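Local coordinates for 3-oxoacyl-(Acyl-carrier protein) synthase (Burkholderia xenovorans, PDB 4EFI) that probably catalyses the condensing step of fatty acid synthesis as a 3-oxoacyl-[acyl-carrier-protein] synthase of the thiolase superfamily, at residues V250-T253 and L254-G258. Numbering follows the deposited sequence.
Sequences VSRT and LDIAG
The methyl CG2 of I256 sits over the centre of one face of the R252 guanidinium, 3.3 Å above its plane, with R252 CZ 3.4 Å from I256 CG2. The two side chains cross at about a right angle. R252 is carried there by CG lying anti to the backbone N (chi1 -175°) and a bend at chi2 (65°), which turns the chain along the helix to the residue one turn on. Its NE is salt-bridged to E11, so the group is held from outside the helix too. D255 reaches R252 through water: OD2 accepts from one molecule at 2.7 Å, and that water in turn accepts from R252 NH1. A second water donates to D255 OD2 and is hydrogen-bonded to S251 OG in one of the two conformers of S251, so this bridge is doubtful. These are the last two turns of helix 235-257, which packs on the five-stranded sheet of the thiolase fold. Main-chain i to i+4 bonds join V250, S251, R252 and T253 to L254, D255, I256 and A257, the first 3.0 Å from L254 N to V250 O. G258, with positive phi, is the first residue to leave helical backbone angles. On the sheet side T253 touches I194, F328 and A340, and its OG1 is hydrogen-bonded to L249 O and S338 OG. V250 and L254 lie side by side, V250 CG1 4.0 Å from L254 CD1.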
loop_
_atom_site.group_PDB
_atom_site.type_symbol
_atom_site.label_atom_id
_atom_site.label_comp_id
_atom_site.label_asym_id
_atom_site.label_seq_id
_atom_site.Cartn_x
_atom_site.Cartn_y
_atom_site.Cartn_z
ATOM N N VAL A 250 5.542 -12.188 -10.240
ATOM C CA VAL A 250 6.054 -11.257 -11.234
ATOM C C VAL A 250 6.089 -11.941 -12.603
ATOM O O VAL A 250 5.610 -11.389 -13.594
ATOM C CB VAL A 250 7.454 -10.729 -10.855
ATOM C CG1 VAL A 250 8.062 -9.917 -11.992
ATOM C CG2 VAL A 250 7.375 -9.883 -9.585
ATOM N N SER A 251 6.654 -13.141 -12.653
ATOM C CA SER A 251 6.772 -13.865 -13.912
ATOM C C SER A 251 5.409 -14.039 -14.572
ATOM O O SER A 251 5.220 -13.730 -15.749
ATOM C CB SER A 251 7.418 -15.232 -13.674
ATOM O OG SER A 251 7.514 -15.970 -14.875
ATOM N N ARG A 252 4.447 -14.528 -13.802
ATOM C CA ARG A 252 3.130 -14.836 -14.371
ATOM C C ARG A 252 2.392 -13.575 -14.788
ATOM O O ARG A 252 1.700 -13.551 -15.813
ATOM C CB ARG A 252 2.293 -15.687 -13.416
ATOM C CG ARG A 252 0.971 -16.118 -14.009
ATOM C CD ARG A 252 1.108 -17.066 -15.197
ATOM N NE ARG A 252 -0.227 -17.322 -15.742
ATOM C CZ ARG A 252 -0.503 -17.653 -16.988
ATOM N NH1 ARG A 252 0.468 -17.827 -17.873
ATOM N NH2 ARG A 252 -1.771 -17.824 -17.348
ATOM N N THR A 253 2.565 -12.511 -14.002
ATOM C CA THR A 253 1.958 -11.227 -14.334
ATOM C C THR A 253 2.472 -10.742 -15.683
ATOM O O THR A 253 1.693 -10.311 -16.550
ATOM C CB THR A 253 2.248 -10.171 -13.246
ATOM O OG1 THR A 253 1.652 -10.592 -12.010
ATOM C CG2 THR A 253 1.674 -8.829 -13.645
ATOM N N LEU A 254 3.787 -10.806 -15.867
ATOM C CA LEU A 254 4.403 -10.389 -17.119
ATOM C C LEU A 254 3.846 -11.208 -18.275
ATOM O O LEU A 254 3.536 -10.668 -19.337
ATOM C CB LEU A 254 5.924 -10.532 -17.050
ATOM C CG LEU A 254 6.583 -9.447 -16.190
ATOM C CD1 LEU A 254 8.074 -9.665 -16.030
ATOM C CD2 LEU A 254 6.333 -8.078 -16.785
ATOM N N ASP A 255 3.702 -12.509 -18.063
ATOM C CA ASP A 255 3.248 -13.399 -19.122
ATOM C C ASP A 255 1.821 -13.051 -19.569
ATOM O O ASP A 255 1.540 -12.970 -20.760
ATOM C CB ASP A 255 3.345 -14.866 -18.669
ATOM C CG ASP A 255 4.784 -15.366 -18.577
ATOM O OD1 ASP A 255 5.698 -14.732 -19.149
ATOM O OD2 ASP A 255 5.008 -16.411 -17.923
ATOM N N ILE A 256 0.920 -12.820 -18.620
ATOM C CA ILE A 256 -0.487 -12.559 -18.971
ATOM C C ILE A 256 -0.765 -11.143 -19.501
ATOM O O ILE A 256 -1.754 -10.920 -20.204
ATOM C CB ILE A 256 -1.471 -12.896 -17.815
ATOM C CG1 ILE A 256 -1.336 -11.923 -16.632
ATOM C CG2 ILE A 256 -1.286 -14.349 -17.375
ATOM C CD1 ILE A 256 -2.393 -12.153 -15.531
ATOM N N ALA A 257 0.113 -10.196 -19.192
ATOM C CA ALA A 257 -0.057 -8.815 -19.642
ATOM C C ALA A 257 0.483 -8.550 -21.055
ATOM O O ALA A 257 0.220 -7.492 -21.626
ATOM C CB ALA A 257 0.579 -7.862 -18.639
ATOM N N GLY A 258 1.247 -9.494 -21.593
ATOM C CA GLY A 258 1.630 -9.495 -22.997
ATOM C C GLY A 258 2.698 -8.509 -23.453
ATOM O O GLY A 258 2.907 -8.343 -24.662
HETATM O O HOH W 1 5.298 -17.406 -15.223
HETATM O O HOH W 2 3.242 -18.410 -17.455
#